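Long-range contacts in threonine synthase (Brucella melitensis bv. 1, PDB 4F4F), which probably catalyses the pyridoxal-phosphate-dependent conversion of O-phospho-L-homoserine and water to L-threonine and phosphate, the last step of threonine biosynthesis: residues A[387-392]-A[414-420]; A[372-377]-A[393-397]; A[92-96]-A[106-110]; A[377-381]-A[427-431]. One frame throughout, in Å; residues are numbered along the deposited sequence.

Interaction 1. Residues A[387-392]-A[414-420]. With PLP (pyridoxal-5'-phosphate), chain C.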
loop_
_atom_site.group_PDB
_atom_site.type_symbol
_atom_site.label_atom_id
_atom_site.label_comp_id
_atom_site.label_asym_id
_atom_site.label_seq_id
_atom_site.Cartn_x
_atom_site.Cartn_y
_atom_site.Cartn_z
ATOM N N LEU A 387 -14.538 0.936 -17.333
ATOM C CA LEU A 387 -14.843 1.925 -16.323
ATOM C C LEU A 387 -13.721 1.992 -15.273
ATOM O O LEU A 387 -13.481 1.024 -14.565
ATOM C CB LEU A 387 -16.149 1.569 -15.631
ATOM C CG LEU A 387 -16.655 2.639 -14.672
ATOM C CD1 LEU A 387 -16.981 3.965 -15.382
ATOM C CD2 LEU A 387 -17.871 2.075 -13.944
ATOM N N LEU A 388 -13.069 3.151 -15.170
ATOM C CA LEU A 388 -12.034 3.411 -14.167
ATOM C C LEU A 388 -12.559 4.209 -12.962
ATOM O O LEU A 388 -13.375 5.129 -13.093
ATOM C CB LEU A 388 -10.900 4.239 -14.789
ATOM C CG LEU A 388 -10.070 3.599 -15.896
ATOM C CD1 LEU A 388 -9.660 4.620 -16.953
ATOM C CD2 LEU A 388 -8.862 2.859 -15.291
ATOM N N ASP A 389 -12.006 3.893 -11.798
ATOM C CA ASP A 389 -12.112 4.763 -10.641
ATOM C C ASP A 389 -11.147 5.963 -10.868
ATOM O O ASP A 389 -10.301 5.950 -11.789
ATOM C CB ASP A 389 -11.824 3.985 -9.331
ATOM C CG ASP A 389 -10.501 4.359 -8.702
ATOM O OD1 ASP A 389 -10.510 5.085 -7.698
ATOM O OD2 ASP A 389 -9.452 3.940 -9.228
ATOM N N PRO A 390 -11.235 6.992 -10.025
ATOM C CA PRO A 390 -10.382 8.183 -10.237
ATOM C C PRO A 390 -8.875 7.968 -10.019
ATOM O O PRO A 390 -8.086 8.450 -10.811
ATOM C CB PRO A 390 -10.933 9.209 -9.246
ATOM C CG PRO A 390 -11.918 8.500 -8.390
ATOM C CD PRO A 390 -12.298 7.222 -9.033
ATOM N N HIS A 391 -8.491 7.217 -8.990
ATOM C CA HIS A 391 -7.084 6.938 -8.753
ATOM C C HIS A 391 -6.495 6.224 -9.974
ATOM O O HIS A 391 -5.427 6.590 -10.483
ATOM C CB HIS A 391 -6.878 6.077 -7.499
ATOM C CG HIS A 391 -7.517 6.615 -6.239
ATOM N ND1 HIS A 391 -8.825 6.434 -5.939
ATOM C CD2 HIS A 391 -6.969 7.318 -5.175
ATOM C CE1 HIS A 391 -9.088 6.987 -4.749
ATOM N NE2 HIS A 391 -7.951 7.543 -4.287
ATOM N N SER A 392 -7.191 5.204 -10.453
ATOM C CA SER A 392 -6.731 4.436 -11.603
ATOM C C SER A 392 -6.706 5.259 -12.882
ATOM O O SER A 392 -5.792 5.130 -13.694
ATOM C CB SER A 392 -7.624 3.221 -11.804
ATOM O OG SER A 392 -7.727 2.460 -10.604
ATOM N N THR A 414 -5.918 0.755 -8.836
ATOM C CA THR A 414 -5.764 0.575 -7.414
ATOM C C THR A 414 -7.075 0.489 -6.630
ATOM O O THR A 414 -7.037 0.183 -5.461
ATOM C CB THR A 414 -4.902 1.723 -6.831
ATOM O OG1 THR A 414 -5.435 2.975 -7.255
ATOM C CG2 THR A 414 -3.445 1.659 -7.347
ATOM N N ALA A 415 -8.207 0.757 -7.259
ATOM C CA ALA A 415 -9.534 0.597 -6.624
ATOM C C ALA A 415 -10.577 0.334 -7.668
ATOM O O ALA A 415 -10.442 0.799 -8.789
ATOM C CB ALA A 415 -9.940 1.832 -5.842
ATOM N N HIS A 416 -11.645 -0.353 -7.255
ATOM C CA HIS A 416 -12.801 -0.605 -8.095
ATOM C C HIS A 416 -13.573 0.685 -8.203
ATOM O O HIS A 416 -13.677 1.411 -7.203
ATOM C CB HIS A 416 -13.665 -1.679 -7.431
ATOM C CG HIS A 416 -14.777 -2.227 -8.300
ATOM N ND1 HIS A 416 -15.953 -1.593 -8.467
ATOM C CD2 HIS A 416 -14.874 -3.438 -8.996
ATOM C CE1 HIS A 416 -16.749 -2.343 -9.257
ATOM N NE2 HIS A 416 -16.084 -3.467 -9.587
ATOM N N PRO A 417 -14.148 0.986 -9.390
ATOM C CA PRO A 417 -14.977 2.190 -9.479
ATOM C C PRO A 417 -16.101 2.335 -8.435
ATOM O O PRO A 417 -16.415 3.460 -8.053
ATOM C CB PRO A 417 -15.562 2.148 -10.905
ATOM C CG PRO A 417 -15.186 0.837 -11.485
ATOM C CD PRO A 417 -14.034 0.297 -10.695
ATOM N N ALA A 418 -16.657 1.235 -7.951
ATOM C CA ALA A 418 -17.713 1.308 -6.943
ATOM C C ALA A 418 -17.253 1.827 -5.579
ATOM O O ALA A 418 -18.092 2.138 -4.754
ATOM C CB ALA A 418 -18.434 -0.032 -6.778
ATOM N N LYS A 419 -15.944 1.923 -5.351
ATOM C CA LYS A 419 -15.396 2.502 -4.125
ATOM C C LYS A 419 -15.462 4.028 -4.118
ATOM O O LYS A 419 -15.339 4.640 -3.049
ATOM C CB LYS A 419 -13.930 2.072 -3.896
ATOM C CG LYS A 419 -13.725 0.714 -3.233
ATOM C CD LYS A 419 -14.437 0.676 -1.874
ATOM C CE LYS A 419 -13.644 0.046 -0.730
ATOM N NZ LYS A 419 -12.246 0.475 -0.547
ATOM N N PHE A 420 -15.635 4.642 -5.294
ATOM C CA PHE A 420 -15.666 6.112 -5.418
ATOM C C PHE A 420 -16.741 6.482 -6.418
ATOM O O PHE A 420 -16.463 7.113 -7.437
ATOM C CB PHE A 420 -14.268 6.613 -5.807
ATOM C CG PHE A 420 -13.238 6.299 -4.756
ATOM C CD1 PHE A 420 -13.185 7.040 -3.586
ATOM C CD2 PHE A 420 -12.426 5.176 -4.876
ATOM C CE1 PHE A 420 -12.295 6.716 -2.582
ATOM C CE2 PHE A 420 -11.541 4.843 -3.885
ATOM C CZ PHE A 420 -11.472 5.611 -2.731
HETATM N N1 PLP C . -4.709 4.393 -5.017
HETATM C C2 PLP C . -5.569 3.861 -4.068
HETATM C C2A PLP C . -6.982 3.409 -4.369
HETATM C C3 PLP C . -5.089 3.691 -2.666
HETATM O O3 PLP C . -5.940 3.152 -1.721
HETATM C C4 PLP C . -3.682 4.145 -2.366
HETATM C C4A PLP C . -3.070 4.023 -1.008
HETATM C C5 PLP C . -2.844 4.691 -3.463
HETATM C C6 PLP C . -3.425 4.770 -4.751
HETATM C C5A PLP C . -1.388 5.104 -3.165
HETATM O O4P PLP C . -0.507 3.980 -2.747
HETATM P P PLP C . 1.021 4.119 -2.153
HETATM O O1P PLP C . 1.758 5.005 -3.145
HETATM O O2P PLP C . 0.818 4.758 -0.794
HETATM O O3P PLP C . 1.616 2.731 -2.040
HETATM O O HOH W 1 -10.553 1.309 -11.560
#
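His391 and Phe420 meet in the tightly packed half of this contact, beside the cofactor pocket of a fold type II pyridoxal-phosphate enzyme, to which His391 belongs. His391 CE1 sits over one face of the Phe420 ring, offset toward its rim and 3.4 Å from Phe420 CE2; the two ring planes are inclined at 58°. The methyl C2A of PLP lies over a face of the imidazole. Asp389, the N-cap of helix 390-402, fixes the rotation of that ring: His391 ND1 donates its N-H to the syn lone pair of Asp389 OD1 at 2.8 Å, in the imidazole plane and almost straight (173°), while His391 NE2 is engaged by Ser312. The second carboxylate oxygen, Asp389 OD2, takes Ser392 OG at 2.7 Å nearly along its C-O axis and Ser392 N from above the carboxylate plane. Ser392 OG in turn accepts a weak, bent bond from Thr414 N (3.1 Å). Asp389 OD2 also comes within 3.3 Å of Ala415 O, another acceptor, whose carbonyl is served by a water shared with Asp389 N.

At the other end, where Leu387 is partly exposed, Leu387 crosses Pro417 with no hydrogen bond: Leu387 CD2 is 3.8 Å from Pro417 CB, and Leu387 O lies against CG.

With chi1 at 51°, Thr414 turns OG1 to the pyridine ring, where it donates to PLP N1 at 2.7 Å. Because N1 accepts, the pyridine nitrogen is probably unprotonated, as in fold type II relatives that place a serine or threonine hydroxyl here.

Interaction 2. Residues A[372-377]-A[393-397]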
loop_
_atom_site.group_PDB
_atom_site.type_symbol
_atom_site.label_atom_id
_atom_site.label_comp_id
_atom_site.label_asym_id
_atom_site.label_seq_id
_atom_site.Cartn_x
_atom_site.Cartn_y
_atom_site.Cartn_z
ATOM N N GLU A 372 -8.915 16.642 -15.521
ATOM C CA GLU A 372 -8.173 15.724 -16.393
ATOM C C GLU A 372 -8.510 14.292 -16.043
ATOM O O GLU A 372 -8.703 13.467 -16.916
ATOM C CB GLU A 372 -6.673 15.945 -16.256
ATOM C CG GLU A 372 -6.200 17.216 -16.933
ATOM C CD GLU A 372 -4.821 17.666 -16.507
ATOM O OE1 GLU A 372 -4.217 17.086 -15.600
ATOM O OE2 GLU A 372 -4.341 18.676 -17.061
ATOM N N THR A 373 -8.589 14.008 -14.749
ATOM C CA THR A 373 -8.958 12.669 -14.274
ATOM C C THR A 373 -10.385 12.305 -14.729
ATOM O O THR A 373 -10.613 11.198 -15.235
ATOM C CB THR A 373 -8.840 12.583 -12.746
ATOM O OG1 THR A 373 -7.506 12.949 -12.320
ATOM C CG2 THR A 373 -9.163 11.205 -12.246
ATOM N N ALA A 374 -11.347 13.222 -14.565
ATOM C CA ALA A 374 -12.714 12.974 -15.046
ATOM C C ALA A 374 -12.753 12.698 -16.563
ATOM O O ALA A 374 -13.477 11.818 -17.036
ATOM C CB ALA A 374 -13.638 14.125 -14.683
ATOM N N ALA A 375 -11.994 13.499 -17.316
ATOM C CA ALA A 375 -11.970 13.401 -18.768
ATOM C C ALA A 375 -11.452 12.003 -19.174
ATOM O O ALA A 375 -11.978 11.404 -20.095
ATOM C CB ALA A 375 -11.108 14.525 -19.367
ATOM N N THR A 376 -10.429 11.518 -18.470
ATOM C CA THR A 376 -9.880 10.180 -18.684
ATOM C C THR A 376 -10.900 9.090 -18.383
ATOM O O THR A 376 -11.083 8.165 -19.193
ATOM C CB THR A 376 -8.623 9.981 -17.843
ATOM O OG1 THR A 376 -7.733 11.092 -18.074
ATOM C CG2 THR A 376 -7.925 8.660 -18.183
ATOM N N ILE A 377 -11.630 9.198 -17.280
ATOM C CA ILE A 377 -12.701 8.191 -17.015
ATOM C C ILE A 377 -13.694 8.159 -18.180
ATOM O O ILE A 377 -14.032 7.109 -18.702
ATOM C CB ILE A 377 -13.468 8.421 -15.681
ATOM C CG1 ILE A 377 -12.526 8.302 -14.459
ATOM C CG2 ILE A 377 -14.636 7.439 -15.577
ATOM C CD1 ILE A 377 -13.130 8.779 -13.151
ATOM N N ALA A 393 -7.678 6.149 -13.032
ATOM C CA ALA A 393 -7.699 7.035 -14.178
ATOM C C ALA A 393 -6.508 7.988 -14.174
ATOM O O ALA A 393 -5.992 8.326 -15.236
ATOM C CB ALA A 393 -9.019 7.794 -14.250
ATOM N N ILE A 394 -6.091 8.453 -12.991
ATOM C CA ILE A 394 -4.846 9.211 -12.870
ATOM C C ILE A 394 -3.697 8.442 -13.477
ATOM O O ILE A 394 -2.959 8.969 -14.304
ATOM C CB ILE A 394 -4.561 9.656 -11.412
ATOM C CG1 ILE A 394 -5.624 10.705 -11.030
ATOM C CG2 ILE A 394 -3.144 10.247 -11.276
ATOM C CD1 ILE A 394 -5.620 11.216 -9.587
ATOM N N GLY A 395 -3.543 7.189 -13.082
ATOM C CA GLY A 395 -2.572 6.318 -13.713
ATOM C C GLY A 395 -2.614 6.279 -15.228
ATOM O O GLY A 395 -1.564 6.359 -15.883
ATOM N N VAL A 396 -3.799 6.126 -15.805
ATOM C CA VAL A 396 -3.926 6.056 -17.279
ATOM C C VAL A 396 -3.545 7.392 -17.918
ATOM O O VAL A 396 -2.743 7.444 -18.839
ATOM C CB VAL A 396 -5.330 5.604 -17.737
ATOM C CG1 VAL A 396 -5.454 5.666 -19.249
ATOM C CG2 VAL A 396 -5.650 4.193 -17.237
ATOM N N LYS A 397 -4.073 8.488 -17.401
ATOM C CA LYS A 397 -3.719 9.806 -17.927
ATOM C C LYS A 397 -2.182 10.016 -17.974
ATOM O O LYS A 397 -1.602 10.416 -19.011
ATOM C CB LYS A 397 -4.380 10.903 -17.079
ATOM C CG LYS A 397 -4.198 12.308 -17.613
ATOM C CD LYS A 397 -2.941 13.022 -17.174
ATOM C CE LYS A 397 -3.041 14.512 -17.507
ATOM N NZ LYS A 397 -1.866 15.283 -17.022
HETATM O O HOH W 2 -2.240 17.769 -18.164
#
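Thr373 and Thr376 face Ala393, Ile394 and Lys397 in an orthogonal helix-helix packing: the segments of helices 370-384 and 390-402, consecutive in the chain, run at 90° to each other with their axes 8.7 Å apart. At the crossing Ala393 presents only a methyl group, which meets Ile377 and Thr373.

Thr373 and Ile394 cross at a slant. Thr373 OG1 lies 3.2 Å from Ile394 CG1, and CG2 of the threonine flanks the same carbon. The hydroxyl is not left to this apolar partner, since it is hydrogen-bonded to Ser368 and Thr369 just before the helix.

Thr376 stands at about a right angle to Lys397. With OG1 beside the backbone N (chi1 -51°), CG2 stands anti to that N and meets Ala393 O at 3.5 Å, while OG1 abuts Lys397 CB. That hydroxyl also bonds to Glu372 O at 2.8 Å, one turn back; Thr376 N reaches the same oxygen from the other face of the carbonyl plane.

At the partly exposed end, Lys397 bends at chi2 (-87°) and then extends, crossing Glu372 obliquely. The salt bridge between Lys397 NZ and Glu372 OE1 is long, 3.3 Å, and its hydrogen bond weak; a water links the ammonium to Glu372 OE2. Glu372 OE1 also bonds Thr369 N and Lys397 NZ bonds Arg367 O, both ahead of helix 370-384; Lys397 NZ has a further salt bridge to Glu401 of its own helix.

On the inner side, Ile377 CG1 rests on Ala393 CB at 3.5 Å.

Interaction 3. Residues A[92-96]-A[106-110]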
loop_
_atom_site.group_PDB
_atom_site.type_symbol
_atom_site.label_atom_id
_atom_site.label_comp_id
_atom_site.label_asym_id
_atom_site.label_seq_id
_atom_site.Cartn_x
_atom_site.Cartn_y
_atom_site.Cartn_z
ATOM N N ALA A 92 -6.817 -15.332 -11.428
ATOM C CA ALA A 92 -5.482 -14.751 -11.620
ATOM C C ALA A 92 -4.987 -13.898 -10.457
ATOM O O ALA A 92 -3.830 -13.441 -10.484
ATOM C CB ALA A 92 -5.461 -13.904 -12.891
ATOM N N VAL A 93 -5.875 -13.627 -9.501
ATOM C CA VAL A 93 -5.626 -12.740 -8.333
ATOM C C VAL A 93 -5.575 -11.275 -8.779
ATOM O O VAL A 93 -6.424 -10.505 -8.352
ATOM C CB VAL A 93 -4.397 -13.146 -7.469
ATOM C CG1 VAL A 93 -4.259 -12.246 -6.228
ATOM C CG2 VAL A 93 -4.520 -14.626 -7.067
ATOM N N CYS A 94 -4.593 -10.914 -9.616
ATOM C CA CYS A 94 -4.438 -9.581 -10.175
ATOM C C CYS A 94 -4.400 -9.664 -11.717
ATOM O O CYS A 94 -3.336 -9.824 -12.310
ATOM C CB CYS A 94 -3.134 -8.972 -9.660
ATOM S SG CYS A 94 -3.044 -8.776 -7.856
ATOM N N PRO A 95 -5.558 -9.575 -12.377
ATOM C CA PRO A 95 -5.585 -9.826 -13.836
ATOM C C PRO A 95 -5.327 -8.567 -14.660
ATOM O O PRO A 95 -5.589 -7.464 -14.182
ATOM C CB PRO A 95 -6.992 -10.270 -14.076
ATOM C CG PRO A 95 -7.786 -9.527 -13.035
ATOM C CD PRO A 95 -6.909 -9.480 -11.814
ATOM N N LEU A 96 -4.793 -8.745 -15.866
ATOM C CA LEU A 96 -4.687 -7.650 -16.848
ATOM C C LEU A 96 -5.966 -7.534 -17.690
ATOM O O LEU A 96 -6.584 -8.536 -18.037
ATOM C CB LEU A 96 -3.479 -7.867 -17.762
ATOM C CG LEU A 96 -2.093 -7.794 -17.129
ATOM C CD1 LEU A 96 -1.029 -8.383 -18.094
ATOM C CD2 LEU A 96 -1.722 -6.378 -16.710
ATOM N N LEU A 106 -3.688 -3.298 -14.802
ATOM C CA LEU A 106 -3.527 -4.375 -13.828
ATOM C C LEU A 106 -4.531 -4.105 -12.708
ATOM O O LEU A 106 -4.407 -3.126 -11.972
ATOM C CB LEU A 106 -2.122 -4.403 -13.221
ATOM C CG LEU A 106 -1.806 -5.579 -12.282
ATOM C CD1 LEU A 106 -2.065 -6.909 -12.988
ATOM C CD2 LEU A 106 -0.339 -5.492 -11.888
ATOM N N GLU A 107 -5.535 -4.966 -12.603
ATOM C CA GLU A 107 -6.632 -4.744 -11.658
ATOM C C GLU A 107 -6.250 -5.283 -10.294
ATOM O O GLU A 107 -6.238 -6.510 -10.070
ATOM C CB GLU A 107 -7.894 -5.428 -12.164
ATOM C CG GLU A 107 -8.385 -4.834 -13.475
ATOM C CD GLU A 107 -9.704 -5.408 -13.949
ATOM O OE1 GLU A 107 -10.031 -6.586 -13.628
ATOM O OE2 GLU A 107 -10.424 -4.660 -14.643
ATOM N N LEU A 108 -5.979 -4.380 -9.373
ATOM C CA LEU A 108 -5.624 -4.773 -8.000
ATOM C C LEU A 108 -6.798 -4.762 -7.022
ATOM O O LEU A 108 -6.601 -4.672 -5.790
ATOM C CB LEU A 108 -4.494 -3.867 -7.519
ATOM C CG LEU A 108 -3.253 -3.840 -8.408
ATOM C CD1 LEU A 108 -2.220 -2.851 -7.814
ATOM C CD2 LEU A 108 -2.701 -5.257 -8.593
ATOM N N PHE A 109 -8.021 -4.824 -7.567
ATOM C CA PHE A 109 -9.225 -4.584 -6.781
ATOM C C PHE A 109 -10.191 -5.768 -6.691
ATOM O O PHE A 109 -11.362 -5.594 -6.386
ATOM C CB PHE A 109 -9.948 -3.322 -7.306
ATOM C CG PHE A 109 -10.286 -3.356 -8.786
ATOM C CD1 PHE A 109 -11.241 -4.231 -9.291
ATOM C CD2 PHE A 109 -9.682 -2.459 -9.675
ATOM C CE1 PHE A 109 -11.582 -4.238 -10.673
ATOM C CE2 PHE A 109 -10.004 -2.472 -11.027
ATOM C CZ PHE A 109 -10.967 -3.357 -11.528
ATOM N N HIS A 110 -9.700 -6.988 -6.916
ATOM C CA HIS A 110 -10.527 -8.183 -6.741
ATOM C C HIS A 110 -10.523 -8.783 -5.353
ATOM O O HIS A 110 -11.144 -9.829 -5.108
ATOM C CB HIS A 110 -10.170 -9.207 -7.797
ATOM C CG HIS A 110 -10.492 -8.733 -9.194
ATOM N ND1 HIS A 110 -11.711 -8.860 -9.730
ATOM C CD2 HIS A 110 -9.710 -8.071 -10.129
ATOM C CE1 HIS A 110 -11.712 -8.316 -10.949
ATOM N NE2 HIS A 110 -10.475 -7.847 -11.199
HETATM O O HOH W 3 -7.020 -7.834 -7.824
#
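Glu107 meets Pro95 at the mouth of the beta-hairpin formed by strands 96-100 and 103-107, on the margin of the mixed sheet. The backbone sets the register: Glu107 N donates to Pro95 O at 3.0 Å with an angle of 175°, next to the antiparallel non-hydrogen-bonded pair Leu96 and Leu106.

From this anchor the Glu107 side chain can be followed outward. CB is 3.7 Å from Pro95 O and also lies over a face of the Phe109 ring. CG still borders Pro95 O, and beyond it the chain is extended (chi2 -175°). OE1 passes 3.7 Å from Pro95 CG and accepts from His110 NE2 at 2.8 Å; the donor approaches from above the carboxylate plane, while the oxygen itself stays in the imidazole plane. OE2 is bonded to Tyr386 OH. His110, held in this way, lays its CD2 3.6 Å from Pro95 CD.

Apolar groups fill in behind. Cys94 SG touches Leu108 CD2 at 3.6 Å, and Leu96 CD2 meets Leu106 CD1 at 3.8 Å.

One water donates to both Val93 O and Glu107 O and accepts from His110 N, joining the two segments beyond the last strand pair. The carboxylate bond to His110 thus fixes that ring against Pro95, while between the backbones, beyond the Glu107 N to Pro95 O bond, the polar link is a water.

Interaction 4. Residues A[377-381]-A[427-431]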
loop_
_atom_site.group_PDB
_atom_site.type_symbol
_atom_site.label_atom_id
_atom_site.label_comp_id
_atom_site.label_asym_id
_atom_site.label_seq_id
_atom_site.Cartn_x
_atom_site.Cartn_y
_atom_site.Cartn_z
ATOM N N ILE A 377 -11.630 9.198 -17.280
ATOM C CA ILE A 377 -12.701 8.191 -17.015
ATOM C C ILE A 377 -13.694 8.159 -18.180
ATOM O O ILE A 377 -14.032 7.109 -18.702
ATOM C CB ILE A 377 -13.468 8.421 -15.681
ATOM C CG1 ILE A 377 -12.526 8.302 -14.459
ATOM C CG2 ILE A 377 -14.636 7.439 -15.577
ATOM C CD1 ILE A 377 -13.130 8.779 -13.151
ATOM N N GLU A 378 -14.149 9.329 -18.603
ATOM C CA GLU A 378 -15.151 9.396 -19.649
ATOM C C GLU A 378 -14.629 8.868 -20.992
ATOM O O GLU A 378 -15.329 8.104 -21.634
ATOM C CB GLU A 378 -15.703 10.814 -19.768
ATOM C CG GLU A 378 -17.013 10.883 -20.533
ATOM C CD GLU A 378 -16.816 10.910 -22.026
ATOM O OE1 GLU A 378 -15.692 11.232 -22.483
ATOM O OE2 GLU A 378 -17.787 10.634 -22.754
ATOM N N SER A 379 -13.397 9.221 -21.390
ATOM C CA SER A 379 -12.865 8.747 -22.676
ATOM C C SER A 379 -12.615 7.250 -22.690
ATOM O O SER A 379 -12.952 6.610 -23.660
ATOM C CB SER A 379 -11.587 9.470 -23.166
ATOM O OG SER A 379 -10.505 9.206 -22.335
ATOM N N VAL A 380 -12.012 6.706 -21.640
ATOM C CA VAL A 380 -11.785 5.252 -21.574
ATOM C C VAL A 380 -13.114 4.456 -21.577
ATOM O O VAL A 380 -13.221 3.420 -22.246
ATOM C CB VAL A 380 -10.865 4.851 -20.413
ATOM C CG1 VAL A 380 -10.680 3.346 -20.371
ATOM C CG2 VAL A 380 -9.498 5.514 -20.567
ATOM N N LEU A 381 -14.141 4.947 -20.884
ATOM C CA LEU A 381 -15.469 4.302 -20.977
ATOM C C LEU A 381 -15.981 4.368 -22.404
ATOM O O LEU A 381 -16.429 3.365 -22.966
ATOM C CB LEU A 381 -16.485 4.944 -20.041
ATOM C CG LEU A 381 -17.835 4.231 -19.981
ATOM C CD1 LEU A 381 -17.747 2.790 -19.503
ATOM C CD2 LEU A 381 -18.742 5.022 -19.079
ATOM N N ALA A 427 -17.996 12.095 -13.492
ATOM C CA ALA A 427 -17.138 12.064 -14.675
ATOM C C ALA A 427 -17.847 11.575 -15.917
ATOM O O ALA A 427 -17.613 12.094 -17.004
ATOM C CB ALA A 427 -15.904 11.190 -14.423
ATOM N N CYS A 428 -18.673 10.555 -15.779
ATOM C CA CYS A 428 -19.207 9.872 -16.958
ATOM C C CYS A 428 -20.658 9.489 -16.891
ATOM O O CYS A 428 -21.151 8.884 -17.816
ATOM C CB CYS A 428 -18.381 8.602 -17.228
ATOM S SG CYS A 428 -18.547 7.267 -16.012
ATOM N N GLY A 429 -21.343 9.815 -15.799
ATOM C CA GLY A 429 -22.757 9.491 -15.665
ATOM C C GLY A 429 -23.110 8.071 -15.273
ATOM O O GLY A 429 -24.295 7.754 -15.134
ATOM N N VAL A 430 -22.126 7.191 -15.118
ATOM C CA VAL A 430 -22.424 5.815 -14.722
ATOM C C VAL A 430 -22.377 5.699 -13.195
ATOM O O VAL A 430 -21.468 6.235 -12.550
ATOM C CB VAL A 430 -21.442 4.825 -15.364
ATOM C CG1 VAL A 430 -21.526 3.453 -14.690
ATOM C CG2 VAL A 430 -21.708 4.731 -16.858
ATOM N N GLU A 431 -23.385 5.046 -12.618
ATOM C CA GLU A 431 -23.348 4.709 -11.203
ATOM C C GLU A 431 -22.723 3.316 -11.152
ATOM O O GLU A 431 -23.363 2.360 -11.552
ATOM C CB GLU A 431 -24.760 4.713 -10.587
ATOM C CG GLU A 431 -24.818 4.529 -9.067
ATOM C CD GLU A 431 -23.921 5.465 -8.278
ATOM O OE1 GLU A 431 -23.845 6.681 -8.578
ATOM O OE2 GLU A 431 -23.279 4.980 -7.325
#
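Glu378 lies against the Ala427 peptide with its aliphatic part: Glu378 CB is 3.6 Å from Ala427 O and CG is just beyond. The contact has no aromatic ring, and the carboxylate, the only flat side-chain group among the touching residues, takes no part across it. With CG anti to the backbone N (chi1 -163°) and a bend at chi2, its OE2 makes a weak hydrogen bond to Ser382 OG.

The rest is apolar. Ile377 sets CD1 on Ala427 CB (3.9 Å) and CG2 beside the Cys428 sulfur. Leu381 CD2 touches both Cys428 SG, at 3.8 Å, and Val430 CG2, at 3.7 Å; one methyl thereby meets the residues on either side of Gly429.

Between those two partners the chain turns through Gly429, which has positive phi. Val430 N points back at Cys428 SG in a weak bond of 3.7 Å and 158°.

No hydrogen bond crosses between helices 370-384 and 421-428 here; cohesion comes from methyl and sulfur packing at the protein surface, with the thiol also serving as a weak acceptor for its own turn.

How the interactions relate
From the N terminus, interaction 3 closes first, a short hairpin loop between 92-96 and 106-110, and is complete before the others begin. Helix 370-384 then opens two contacts: interaction 2, reaching forward to helix 390-402, and interaction 4, reaching to the end of helix 421-428; they share Ile377 and cross along the chain. Interaction 1 crosses interaction 2 and is nested within the loop closed by interaction 4. Interactions 1, 2 and 4 touch one another, joining helices 370-384, 390-402 and 421-428, with interaction 1 alone of the three reaching the cofactor. Interaction 3 meets this group through Phe109, which packs on Ala415 and His416 of interaction 1, and is clear of interactions 2 and 4.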